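Local coordinates for protein bifunctional endo-1,4-beta-xylanase A (Neocallimastix patriciarum, PDB 2VG9) that catalyses the endo-hydrolysis of beta-1,4-xylosidic bonds in xylan, as a family 11 glycoside hydrolase built on a beta jelly roll, at residues D71-D76 against G189-V194; L93-W98 against G170-S175; V107-Y112 against G146-G151; V130-A135 against F178-K183. One frame throughout, in Å; residues are numbered along the deposited sequence.

How the contacts relate
Contact 1 joins the first segment, 71-76, to the last, 189-194, and thereby encloses the other three along the chain. Contact 2 lies wholly within that span and contact 3 within contact 2, whereas contact 4, also inside contact 1, crosses contacts 2 and 3. Contacts 1 and 2 are neighbours, their centres about 8 Å apart, and both bridge the two sheets of the jelly roll: strands 73-86 and 169-173 are adjacent in one, 89-100 and 190-200 in the other. Contact 4 shares helix 174-182 with contact 2, about 12 Å away between centres. Contact 3, its centre about 22 Å from that of contact 4, lies at the turn between strands 147-148 and 153-163. Together they sample the packing between sheets, helix and hairpins.

Contact 1. Residues D71-D76 against G189-V194; sequences DYIGLD and GNLYEV
Ile-73 and Leu-75 of one sheet face Leu-191 and Val-194 of the other, so this contact is a small section of the apolar filling between the two layers of the family 11 jelly roll. Strand 73-86 supplies one side and strand 190-200 the other. At the closest backbone approach, Leu-75 CA and Val-194 CA are 8.4 Å apart, a spacing bridged by side chains rather than by main-chain bonds.

The apolar contacts are of three kinds. One is a meeting of ends: Ile-73 CD1 and Leu-191 CD2 reach toward each other tip to tip at 3.5 Å, snug for two methyl groups. The extended outer torsion of Ile-73 (chi2 172°) carries CD1 out to this meeting. The second is an oblique crossing, in which the branch methyl CG2 of Ile-73 lies 4.2 Å from Val-194 CG2. The third is a sliding contact, in which Leu-75 and Val-194 pass alongside one another in opposite directions. Val-194 is thus shared, one methyl for each neighbour on the opposing strand. Phe-178 and Val-174 of helix 174-182 pack against Ile-73, and Val-95 lies against Val-194.

The polar bonds lie around the apolar pairs and join backbone atoms to hydroxyls. Ile-73 N is hydrogen-bonded to Ser-175 OG, and Glu-193 O to Tyr-112 OH, which ties each strand to a further element of the fold. Within the filling itself the last pair is in ordinary van der Waals contact: Leu-75 CD1 rests 4.1 Å from Val-194 CG1.

Contact 2. Residues L93-W98 against G170-S175; sequences LCVYGW and GHITVS
The junction where strand 169-173 gives way to the single helix of the jelly roll packs against strand 89-100 through three branched residues, Val-95, Ile-172 and Val-174. The first belongs to one sheet, the other two to the edge of the opposing sheet and the first turn of helix 174-182. Val-95 points toward the other segment and spends one methyl on each partner. CG2 meets Ile-172 CD1 at 3.4 Å, tighter than usual for two carbons, as the two side chains slide past each other in opposite directions. CG1 lies 4.2 Å from Val-174 CG2 in a slacker, oblique contact. With CG1 of Val-95 anti to the backbone N (chi1 -175°), both methyls are brought to bear on the far side at once.

Ile-172 and Val-174 can both face Val-95 because the chain folds sharply between them. Thr-173 is the centre of an inverse gamma turn, with a weak bond from Val-174 N to Ile-172 O of 3.1 Å. It also occupies the N-cap position, but its OG1 is hydrogen-bonded to Asp-133 OD1 instead of capping the helix.

Further along strand 89-100, Tyr-96 and Trp-98 take no part in this packing and instead bond to each other. Trp-98 NE1 donates to Tyr-96 OH at 3.0 Å, a bent bond (130° at the hydrogen) whose acceptor stands 32° out of the indole plane; the same hydroxyl is also bonded to Glu-111 OE1. Val-95 thus serves the apolar interior while Tyr-96 and Trp-98 join a polar network, and between these two segments the contact is purely apolar, methyl against methyl, with one pair pressed closer than usual.

Contact 3. Residues V107-Y112 against G146-G151; sequences VPLVEY and GPTING
Thr-148 N donates to Gly-151 O at 3.0 Å, the partner of the bond from Gly-151 N to Thr-148 O, 3.3 Å long, that closes the type I beta turn facing Leu-109. Its place in the chain and its Pro-Thr-Ile-Asn-Gly sequence fit the thumb hairpin of family 11 xylanases, which overhangs the substrate cleft. Leu-109, just ahead of strand 110-115, is buried under three successive residues of the turn. Its CD1 meets Thr-148 tip to tip, 3.2 Å from OG1 and 3.6 Å from CG2, and so sits against both branches of the threonine. The other methyl, CD2, lies 4.1 Å from Ile-149 CD1. Ile-149 carries CG1 in the crowded position between backbone N and carbonyl carbon (chi1 49°), and its extended outer bond then brings CD1 to the leucine; Trp-98 packs against the same isoleucine. Asn-150 borders the leucine as well, with its polar end tied to strand 89-100 through a hydrogen bond between OD1 and Gln-100 NE2. That anchored amide has its ND2 standing 4.2 Å from Leu-109 CG.

Contact 4. Residues V130-A135 against F178-K183; sequences VTIDGA and FKEWAK
Glu-180 lies over Val-130 and Ile-132 and accounts for nearly all of the helix side of this contact. Its aliphatic part slides past the isoleucine in the opposite direction, CG resting 3.6 Å from Ile-132 CD1. The bend at chi2 (-71°) then folds the carboxylate over the valine, where OE1 comes 3.6 Å from Val-130 CG1, so that a carboxylate oxygen, probably charged, rests against an apolar methyl. With an alanine here, Ile-132 CD1 would probably lose its CG partner and Val-130 CG1 its carboxylate neighbour, opening a gap there, although Asp-176 and His-177 of the helix still border the isoleucine.

The next shell fixes the two apolar residues. Ile-132 opens a type I' turn that ends at Ala-135, with Ile-132 N bonded to Ala-135 O at 2.8 Å and the reverse bond at 2.9 Å from Ala-135 N to Ile-132 O. Val-130 packs on Tyr-137 and Ile-139 of the returning strand. Helix segment 178-182 runs nearly antiparallel to strand 130-132 (157°), the axes coming within 10.3 Å. The single alpha-helix of the family 11 jelly roll thus lies against a beta hairpin, strands 128-132 and 135-145, with a two-residue type I' turn.

Contact 1. Residues D71-D76 against G189-V194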
loop_
_atom_site.group_PDB
_atom_site.type_symbol
_atom_site.label_atom_id
_atom_site.label_comp_id
_atom_site.label_asym_id
_atom_site.label_seq_id
_atom_site.Cartn_x
_atom_site.Cartn_y
_atom_site.Cartn_z
ATOM N N ASP A 71 16.950 -9.259 -6.344
ATOM C CA ASP A 71 18.133 -8.977 -5.517
ATOM C C ASP A 71 17.965 -7.725 -4.683
ATOM O O ASP A 71 18.308 -7.714 -3.498
ATOM C CB ASP A 71 19.393 -8.867 -6.374
ATOM C CG ASP A 71 19.957 -10.239 -6.774
ATOM O OD1 ASP A 71 19.657 -11.257 -6.101
ATOM O OD2 ASP A 71 20.704 -10.291 -7.768
ATOM N N TYR A 72 17.421 -6.679 -5.309
ATOM C CA TYR A 72 17.235 -5.401 -4.647
ATOM C C TYR A 72 15.972 -4.738 -5.183
ATOM O O TYR A 72 15.751 -4.709 -6.393
ATOM C CB TYR A 72 18.464 -4.486 -4.859
ATOM C CG TYR A 72 18.443 -3.270 -3.979
ATOM C CD1 TYR A 72 19.083 -3.282 -2.741
ATOM C CD2 TYR A 72 17.766 -2.105 -4.375
ATOM C CE1 TYR A 72 19.061 -2.165 -1.912
ATOM C CE2 TYR A 72 17.744 -0.956 -3.550
ATOM C CZ TYR A 72 18.389 -1.004 -2.315
ATOM O OH TYR A 72 18.361 0.091 -1.462
ATOM N N ILE A 73 15.124 -4.238 -4.281
ATOM C CA ILE A 73 13.961 -3.436 -4.693
ATOM C C ILE A 73 14.015 -2.180 -3.831
ATOM O O ILE A 73 13.995 -2.265 -2.607
ATOM C CB ILE A 73 12.601 -4.179 -4.541
ATOM C CG1 ILE A 73 12.583 -5.514 -5.312
ATOM C CG2 ILE A 73 11.394 -3.232 -4.975
ATOM C CD1 ILE A 73 11.298 -6.385 -5.010
ATOM N N GLY A 74 14.150 -1.025 -4.482
ATOM C CA GLY A 74 14.169 0.257 -3.768
ATOM C C GLY A 74 12.908 1.074 -4.030
ATOM O O GLY A 74 12.328 1.014 -5.135
ATOM N N LEU A 75 12.472 1.826 -3.020
ATOM C CA LEU A 75 11.398 2.814 -3.208
ATOM C C LEU A 75 11.811 4.085 -2.484
ATOM O O LEU A 75 12.111 4.048 -1.284
ATOM C CB LEU A 75 10.014 2.303 -2.722
ATOM C CG LEU A 75 8.758 3.216 -2.926
ATOM C CD1 LEU A 75 7.480 2.394 -3.080
ATOM C CD2 LEU A 75 8.554 4.198 -1.760
ATOM N N ASP A 76 11.809 5.201 -3.220
ATOM C CA ASP A 76 12.155 6.497 -2.660
ATOM C C ASP A 76 10.940 7.360 -2.859
ATOM O O ASP A 76 10.346 7.324 -3.926
ATOM C CB ASP A 76 13.342 7.106 -3.402
ATOM C CG ASP A 76 14.603 6.308 -3.236
ATOM O OD1 ASP A 76 15.010 6.091 -2.107
ATOM O OD2 ASP A 76 15.202 5.886 -4.247
ATOM N N GLY A 189 4.948 -15.639 -2.201
ATOM C CA GLY A 189 4.568 -15.921 -3.590
ATOM C C GLY A 189 5.222 -14.978 -4.588
ATOM O O GLY A 189 6.239 -14.361 -4.292
ATOM N N ASN A 190 4.640 -14.872 -5.774
ATOM C CA ASN A 190 5.267 -14.097 -6.867
ATOM C C ASN A 190 4.906 -12.611 -6.732
ATOM O O ASN A 190 3.771 -12.277 -6.420
ATOM C CB ASN A 190 4.804 -14.611 -8.226
ATOM C CG ASN A 190 5.304 -16.025 -8.544
ATOM O OD1 ASN A 190 6.407 -16.420 -8.157
ATOM N ND2 ASN A 190 4.490 -16.779 -9.287
ATOM N N LEU A 191 5.859 -11.726 -6.988
ATOM C CA LEU A 191 5.603 -10.305 -6.769
ATOM C C LEU A 191 4.627 -9.696 -7.800
ATOM O O LEU A 191 4.923 -9.629 -8.986
ATOM C CB LEU A 191 6.920 -9.533 -6.703
ATOM C CG LEU A 191 6.819 -8.040 -6.350
ATOM C CD1 LEU A 191 6.112 -7.800 -4.943
ATOM C CD2 LEU A 191 8.250 -7.497 -6.388
ATOM N N TYR A 192 3.468 -9.249 -7.334
ATOM C CA TYR A 192 2.480 -8.615 -8.171
ATOM C C TYR A 192 2.840 -7.162 -8.522
ATOM O O TYR A 192 2.814 -6.790 -9.681
ATOM C CB TYR A 192 1.118 -8.697 -7.464
ATOM C CG TYR A 192 -0.044 -8.028 -8.171
ATOM C CD1 TYR A 192 -0.540 -8.556 -9.367
ATOM C CD2 TYR A 192 -0.670 -6.893 -7.639
ATOM C CE1 TYR A 192 -1.614 -7.978 -10.036
ATOM C CE2 TYR A 192 -1.774 -6.292 -8.307
ATOM C CZ TYR A 192 -2.235 -6.855 -9.510
ATOM O OH TYR A 192 -3.299 -6.328 -10.229
ATOM N N GLU A 193 3.127 -6.338 -7.509
ATOM C CA GLU A 193 3.433 -4.904 -7.681
ATOM C C GLU A 193 4.069 -4.359 -6.409
ATOM O O GLU A 193 4.032 -5.006 -5.351
ATOM C CB GLU A 193 2.150 -4.103 -7.896
ATOM C CG GLU A 193 1.332 -4.013 -6.581
ATOM C CD GLU A 193 -0.029 -3.368 -6.752
ATOM O OE1 GLU A 193 -0.162 -2.442 -7.578
ATOM O OE2 GLU A 193 -0.969 -3.801 -6.064
ATOM N N VAL A 194 4.647 -3.162 -6.525
ATOM C CA VAL A 194 5.174 -2.414 -5.395
ATOM C C VAL A 194 4.668 -1.001 -5.620
ATOM O O VAL A 194 5.010 -0.332 -6.620
ATOM C CB VAL A 194 6.732 -2.435 -5.299
ATOM C CG1 VAL A 194 7.231 -1.544 -4.143
ATOM C CG2 VAL A 194 7.276 -3.883 -5.105
#

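Contact 2. Residues L93-W98 against G170-S175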
loop_
_atom_site.group_PDB
_atom_site.type_symbol
_atom_site.label_atom_id
_atom_site.label_comp_id
_atom_site.label_asym_id
_atom_site.label_seq_id
_atom_site.Cartn_x
_atom_site.Cartn_y
_atom_site.Cartn_z
ATOM N N LEU A 93 -0.318 6.035 5.062
ATOM C CA LEU A 93 0.542 6.152 3.884
ATOM C C LEU A 93 1.544 4.986 3.956
ATOM O O LEU A 93 2.314 4.856 4.936
ATOM C CB LEU A 93 1.285 7.487 3.920
ATOM C CG LEU A 93 2.239 7.875 2.787
ATOM C CD1 LEU A 93 1.478 8.030 1.496
ATOM C CD2 LEU A 93 2.990 9.188 3.183
ATOM N N CYS A 94 1.529 4.144 2.923
ATOM C CA CYS A 94 2.280 2.900 2.972
ATOM C C CYS A 94 2.757 2.412 1.612
ATOM O O CYS A 94 2.174 2.735 0.583
ATOM C CB CYS A 94 1.435 1.799 3.656
ATOM S SG CYS A 94 -0.090 1.373 2.776
ATOM N N VAL A 95 3.813 1.609 1.609
ATOM C CA VAL A 95 4.137 0.795 0.431
ATOM C C VAL A 95 3.117 -0.331 0.446
ATOM O O VAL A 95 2.725 -0.819 1.535
ATOM C CB VAL A 95 5.542 0.157 0.497
ATOM C CG1 VAL A 95 5.908 -0.588 -0.793
ATOM C CG2 VAL A 95 6.623 1.172 0.858
ATOM N N TYR A 96 2.682 -0.747 -0.747
ATOM C CA TYR A 96 1.579 -1.686 -0.871
ATOM C C TYR A 96 1.729 -2.634 -2.072
ATOM O O TYR A 96 2.290 -2.251 -3.082
ATOM C CB TYR A 96 0.289 -0.887 -1.030
ATOM C CG TYR A 96 -0.938 -1.720 -1.302
ATOM C CD1 TYR A 96 -1.732 -2.203 -0.248
ATOM C CD2 TYR A 96 -1.328 -2.002 -2.600
ATOM C CE1 TYR A 96 -2.872 -2.951 -0.496
ATOM C CE2 TYR A 96 -2.471 -2.778 -2.869
ATOM C CZ TYR A 96 -3.233 -3.250 -1.821
ATOM O OH TYR A 96 -4.375 -4.005 -2.093
ATOM N N GLY A 97 1.221 -3.859 -1.951
ATOM C CA GLY A 97 1.194 -4.750 -3.102
ATOM C C GLY A 97 0.693 -6.121 -2.702
ATOM O O GLY A 97 0.143 -6.291 -1.596
ATOM N N TRP A 98 0.850 -7.087 -3.618
ATOM C CA TRP A 98 0.484 -8.502 -3.339
ATOM C C TRP A 98 1.594 -9.481 -3.686
ATOM O O TRP A 98 2.426 -9.200 -4.573
ATOM C CB TRP A 98 -0.781 -8.897 -4.124
ATOM C CG TRP A 98 -2.039 -8.133 -3.739
ATOM C CD1 TRP A 98 -2.333 -6.831 -4.032
ATOM C CD2 TRP A 98 -3.164 -8.647 -3.020
ATOM N NE1 TRP A 98 -3.565 -6.505 -3.538
ATOM C CE2 TRP A 98 -4.095 -7.595 -2.900
ATOM C CE3 TRP A 98 -3.476 -9.892 -2.466
ATOM C CZ2 TRP A 98 -5.331 -7.749 -2.232
ATOM C CZ3 TRP A 98 -4.666 -10.045 -1.811
ATOM C CH2 TRP A 98 -5.600 -8.970 -1.702
ATOM N N GLY A 170 11.492 9.458 2.359
ATOM C CA GLY A 170 12.707 8.732 2.618
ATOM C C GLY A 170 12.930 7.565 1.689
ATOM O O GLY A 170 12.210 7.408 0.723
ATOM N N HIS A 171 13.952 6.767 1.991
ATOM C CA HIS A 171 14.284 5.575 1.223
ATOM C C HIS A 171 13.763 4.322 1.923
ATOM O O HIS A 171 13.909 4.194 3.139
ATOM C CB HIS A 171 15.793 5.442 1.112
ATOM C CG HIS A 171 16.206 4.172 0.443
ATOM N ND1 HIS A 171 16.504 3.025 1.151
ATOM C CD2 HIS A 171 16.272 3.841 -0.868
ATOM C CE1 HIS A 171 16.787 2.051 0.298
ATOM N NE2 HIS A 171 16.643 2.518 -0.927
ATOM N N ILE A 172 13.131 3.430 1.165
ATOM C CA ILE A 172 12.737 2.117 1.680
ATOM C C ILE A 172 13.385 1.019 0.830
ATOM O O ILE A 172 13.197 0.955 -0.395
ATOM C CB ILE A 172 11.191 1.927 1.677
ATOM C CG1 ILE A 172 10.502 3.049 2.513
ATOM C CG2 ILE A 172 10.785 0.451 2.089
ATOM C CD1 ILE A 172 9.014 3.136 2.318
ATOM N N THR A 173 14.153 0.165 1.499
ATOM C CA THR A 173 14.640 -1.064 0.897
ATOM C C THR A 173 13.554 -2.127 1.017
ATOM O O THR A 173 13.567 -2.981 1.924
ATOM C CB THR A 173 15.976 -1.531 1.508
ATOM O OG1 THR A 173 16.836 -0.392 1.682
ATOM C CG2 THR A 173 16.639 -2.624 0.613
ATOM N N VAL A 174 12.617 -2.060 0.074
ATOM C CA VAL A 174 11.461 -2.936 0.028
ATOM C C VAL A 174 11.905 -4.420 0.110
ATOM O O VAL A 174 11.299 -5.220 0.837
ATOM C CB VAL A 174 10.628 -2.663 -1.262
ATOM C CG1 VAL A 174 9.517 -3.685 -1.432
ATOM C CG2 VAL A 174 10.029 -1.208 -1.231
ATOM N N SER A 175 12.988 -4.775 -0.587
ATOM C CA SER A 175 13.478 -6.163 -0.567
ATOM C C SER A 175 13.927 -6.635 0.831
ATOM O O SER A 175 13.904 -7.832 1.101
ATOM C CB SER A 175 14.627 -6.343 -1.594
ATOM O OG SER A 175 15.563 -5.264 -1.545
#

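Contact 3. Residues V107-Y112 against G146-G151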
loop_
_atom_site.group_PDB
_atom_site.type_symbol
_atom_site.label_atom_id
_atom_site.label_comp_id
_atom_site.label_asym_id
_atom_site.label_seq_id
_atom_site.Cartn_x
_atom_site.Cartn_y
_atom_site.Cartn_z
ATOM N N VAL A 107 1.686 -22.073 -0.657
ATOM C CA VAL A 107 2.018 -20.655 -0.496
ATOM C C VAL A 107 0.724 -19.847 -0.371
ATOM O O VAL A 107 -0.167 -19.989 -1.188
ATOM C CB VAL A 107 2.771 -20.101 -1.741
ATOM C CG1 VAL A 107 3.158 -18.625 -1.539
ATOM C CG2 VAL A 107 3.980 -20.961 -2.106
ATOM N N PRO A 108 0.635 -18.942 0.620
ATOM C CA PRO A 108 -0.581 -18.123 0.690
ATOM C C PRO A 108 -0.598 -16.913 -0.269
ATOM O O PRO A 108 0.458 -16.434 -0.725
ATOM C CB PRO A 108 -0.609 -17.666 2.156
ATOM C CG PRO A 108 0.835 -17.620 2.554
ATOM C CD PRO A 108 1.584 -18.612 1.693
ATOM N N LEU A 109 -1.804 -16.438 -0.559
ATOM C CA LEU A 109 -2.016 -15.192 -1.270
ATOM C C LEU A 109 -1.790 -14.101 -0.231
ATOM O O LEU A 109 -2.346 -14.187 0.866
ATOM C CB LEU A 109 -3.465 -15.149 -1.766
ATOM C CG LEU A 109 -4.048 -14.282 -2.899
ATOM C CD1 LEU A 109 -5.260 -13.491 -2.473
ATOM C CD2 LEU A 109 -3.065 -13.433 -3.718
ATOM N N VAL A 110 -0.973 -13.090 -0.543
ATOM C CA VAL A 110 -0.589 -12.084 0.478
ATOM C C VAL A 110 -0.848 -10.683 -0.053
ATOM O O VAL A 110 -0.484 -10.388 -1.187
ATOM C CB VAL A 110 0.914 -12.219 0.873
ATOM C CG1 VAL A 110 1.401 -11.030 1.712
ATOM C CG2 VAL A 110 1.164 -13.545 1.582
ATOM N N GLU A 111 -1.492 -9.842 0.767
ATOM C CA GLU A 111 -1.542 -8.386 0.571
ATOM C C GLU A 111 -0.605 -7.817 1.645
ATOM O O GLU A 111 -0.724 -8.161 2.823
ATOM C CB GLU A 111 -2.968 -7.884 0.779
ATOM C CG GLU A 111 -3.214 -6.392 0.576
ATOM C CD GLU A 111 -4.688 -6.057 0.767
ATOM O OE1 GLU A 111 -5.235 -5.266 -0.024
ATOM O OE2 GLU A 111 -5.316 -6.610 1.709
ATOM N N TYR A 112 0.361 -6.997 1.245
ATOM C CA TYR A 112 1.396 -6.532 2.177
ATOM C C TYR A 112 1.388 -4.987 2.280
ATOM O O TYR A 112 0.962 -4.281 1.341
ATOM C CB TYR A 112 2.783 -7.081 1.774
ATOM C CG TYR A 112 3.375 -6.442 0.519
ATOM C CD1 TYR A 112 3.968 -5.163 0.587
ATOM C CD2 TYR A 112 3.342 -7.101 -0.726
ATOM C CE1 TYR A 112 4.515 -4.541 -0.537
ATOM C CE2 TYR A 112 3.935 -6.489 -1.908
ATOM C CZ TYR A 112 4.506 -5.200 -1.776
ATOM O OH TYR A 112 5.086 -4.532 -2.829
ATOM N N GLY A 146 -12.011 -11.161 2.427
ATOM C CA GLY A 146 -12.472 -10.089 1.592
ATOM C C GLY A 146 -12.090 -10.268 0.146
ATOM O O GLY A 146 -11.461 -11.261 -0.220
ATOM N N PRO A 147 -12.490 -9.309 -0.692
ATOM C CA PRO A 147 -12.129 -9.288 -2.104
ATOM C C PRO A 147 -10.613 -9.170 -2.298
ATOM O O PRO A 147 -9.925 -8.586 -1.470
ATOM C CB PRO A 147 -12.862 -8.046 -2.647
ATOM C CG PRO A 147 -13.076 -7.180 -1.434
ATOM C CD PRO A 147 -13.333 -8.156 -0.320
ATOM N N THR A 148 -10.139 -9.684 -3.420
ATOM C CA THR A 148 -8.752 -10.020 -3.643
ATOM C C THR A 148 -8.407 -9.609 -5.089
ATOM O O THR A 148 -9.315 -9.312 -5.876
ATOM C CB THR A 148 -8.645 -11.552 -3.361
ATOM O OG1 THR A 148 -7.994 -11.801 -2.100
ATOM C CG2 THR A 148 -8.037 -12.330 -4.463
ATOM N N ILE A 149 -7.118 -9.576 -5.445
ATOM C CA ILE A 149 -6.717 -9.320 -6.840
ATOM C C ILE A 149 -7.241 -10.391 -7.818
ATOM O O ILE A 149 -7.243 -10.184 -9.029
ATOM C CB ILE A 149 -5.158 -9.204 -7.007
ATOM C CG1 ILE A 149 -4.445 -10.387 -6.317
ATOM C CG2 ILE A 149 -4.682 -7.790 -6.578
ATOM C CD1 ILE A 149 -2.978 -10.576 -6.691
ATOM N N ASN A 150 -7.664 -11.522 -7.264
ATOM C CA ASN A 150 -8.131 -12.699 -8.009
ATOM C C ASN A 150 -9.659 -12.809 -8.158
ATOM O O ASN A 150 -10.156 -13.678 -8.887
ATOM C CB ASN A 150 -7.599 -13.965 -7.332
ATOM C CG ASN A 150 -6.124 -14.177 -7.574
ATOM O OD1 ASN A 150 -5.532 -13.538 -8.437
ATOM N ND2 ASN A 150 -5.516 -15.068 -6.808
ATOM N N GLY A 151 -10.410 -11.957 -7.463
ATOM C CA GLY A 151 -11.885 -12.051 -7.478
ATOM C C GLY A 151 -12.524 -11.819 -6.121
ATOM O O GLY A 151 -12.025 -11.019 -5.305
#

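Contact 4. Residues V130-A135 against F178-K183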
loop_
_atom_site.group_PDB
_atom_site.type_symbol
_atom_site.label_atom_id
_atom_site.label_comp_id
_atom_site.label_asym_id
_atom_site.label_seq_id
_atom_site.Cartn_x
_atom_site.Cartn_y
_atom_site.Cartn_z
ATOM N N VAL A 130 12.006 -5.167 14.160
ATOM C CA VAL A 130 13.168 -5.408 13.331
ATOM C C VAL A 130 13.828 -4.058 12.961
ATOM O O VAL A 130 13.223 -3.004 13.109
ATOM C CB VAL A 130 12.803 -6.230 12.063
ATOM C CG1 VAL A 130 12.256 -7.635 12.432
ATOM C CG2 VAL A 130 11.808 -5.455 11.169
ATOM N N THR A 131 15.079 -4.096 12.519
ATOM C CA THR A 131 15.742 -2.872 12.084
ATOM C C THR A 131 15.923 -2.933 10.581
ATOM O O THR A 131 16.593 -3.839 10.094
ATOM C CB THR A 131 17.147 -2.693 12.802
ATOM O OG1 THR A 131 16.961 -2.669 14.220
ATOM C CG2 THR A 131 17.819 -1.382 12.374
ATOM N N ILE A 132 15.338 -1.979 9.851
ATOM C CA ILE A 132 15.450 -1.912 8.391
ATOM C C ILE A 132 15.719 -0.437 8.025
ATOM O O ILE A 132 15.088 0.454 8.574
ATOM C CB ILE A 132 14.168 -2.460 7.635
ATOM C CG1 ILE A 132 13.976 -3.967 7.912
ATOM C CG2 ILE A 132 14.284 -2.226 6.135
ATOM C CD1 ILE A 132 12.552 -4.544 7.667
ATOM N N ASP A 133 16.661 -0.188 7.116
ATOM C CA ASP A 133 17.021 1.190 6.763
ATOM C C ASP A 133 17.346 2.053 8.003
ATOM O O ASP A 133 17.052 3.251 8.045
ATOM C CB ASP A 133 15.921 1.846 5.884
ATOM C CG ASP A 133 15.731 1.126 4.559
ATOM O OD1 ASP A 133 16.749 0.833 3.892
ATOM O OD2 ASP A 133 14.577 0.823 4.191
ATOM N N GLY A 134 17.929 1.414 9.025
ATOM C CA GLY A 134 18.361 2.081 10.231
ATOM C C GLY A 134 17.225 2.456 11.165
ATOM O O GLY A 134 17.421 3.243 12.108
ATOM N N ALA A 135 16.029 1.928 10.884
ATOM C CA ALA A 135 14.834 2.313 11.613
ATOM C C ALA A 135 14.091 1.090 12.130
ATOM O O ALA A 135 14.186 -0.010 11.547
ATOM C CB ALA A 135 13.907 3.144 10.714
ATOM N N PHE A 178 10.798 -7.754 2.638
ATOM C CA PHE A 178 10.445 -9.122 2.159
ATOM C C PHE A 178 11.327 -10.174 2.847
ATOM O O PHE A 178 10.826 -11.241 3.240
ATOM C CB PHE A 178 10.554 -9.269 0.627
ATOM C CG PHE A 178 9.653 -8.334 -0.174
ATOM C CD1 PHE A 178 8.608 -7.627 0.440
ATOM C CD2 PHE A 178 9.836 -8.201 -1.563
ATOM C CE1 PHE A 178 7.768 -6.761 -0.317
ATOM C CE2 PHE A 178 9.010 -7.364 -2.321
ATOM C CZ PHE A 178 7.960 -6.667 -1.700
ATOM N N LYS A 179 12.622 -9.886 2.978
ATOM C CA LYS A 179 13.596 -10.817 3.608
ATOM C C LYS A 179 13.258 -11.075 5.071
ATOM O O LYS A 179 13.253 -12.229 5.520
ATOM C CB LYS A 179 15.025 -10.272 3.544
ATOM C CG LYS A 179 15.757 -10.515 2.233
ATOM C CD LYS A 179 17.176 -9.882 2.294
ATOM C CE LYS A 179 17.581 -9.276 0.934
ATOM N NZ LYS A 179 19.079 -9.306 0.693
ATOM N N GLU A 180 12.959 -9.997 5.800
ATOM C CA GLU A 180 12.489 -10.091 7.187
ATOM C C GLU A 180 11.246 -10.924 7.346
ATOM O O GLU A 180 11.170 -11.706 8.306
ATOM C CB GLU A 180 12.298 -8.706 7.838
ATOM C CG GLU A 180 13.633 -7.979 8.129
ATOM C CD GLU A 180 14.467 -8.596 9.276
ATOM O OE1 GLU A 180 14.021 -9.537 9.958
ATOM O OE2 GLU A 180 15.594 -8.124 9.509
ATOM N N TRP A 181 10.258 -10.768 6.449
ATOM C CA TRP A 181 9.056 -11.609 6.522
ATOM C C TRP A 181 9.367 -13.084 6.224
ATOM O O TRP A 181 8.866 -14.011 6.900
ATOM C CB TRP A 181 7.964 -11.076 5.596
ATOM C CG TRP A 181 7.538 -9.629 5.862
ATOM C CD1 TRP A 181 7.627 -8.912 7.044
ATOM C CD2 TRP A 181 6.955 -8.732 4.899
ATOM N NE1 TRP A 181 7.142 -7.625 6.850
ATOM C CE2 TRP A 181 6.722 -7.502 5.548
ATOM C CE3 TRP A 181 6.625 -8.854 3.541
ATOM C CZ2 TRP A 181 6.174 -6.402 4.882
ATOM C CZ3 TRP A 181 6.072 -7.770 2.893
ATOM C CH2 TRP A 181 5.874 -6.555 3.553
ATOM N N ALA A 182 10.212 -13.295 5.213
ATOM C CA ALA A 182 10.707 -14.616 4.856
ATOM C C ALA A 182 11.405 -15.289 6.049
ATOM O O ALA A 182 11.178 -16.469 6.305
ATOM C CB ALA A 182 11.634 -14.516 3.649
ATOM N N LYS A 183 12.188 -14.516 6.802
ATOM C CA LYS A 183 12.921 -15.005 7.973
ATOM C C LYS A 183 12.003 -15.544 9.066
ATOM O O LYS A 183 12.474 -16.279 9.924
ATOM C CB LYS A 183 13.754 -13.900 8.602
ATOM C CG LYS A 183 15.211 -13.908 8.275
ATOM C CD LYS A 183 15.836 -12.624 8.803
ATOM C CE LYS A 183 17.342 -12.696 8.812
ATOM N NZ LYS A 183 17.918 -12.643 7.438
#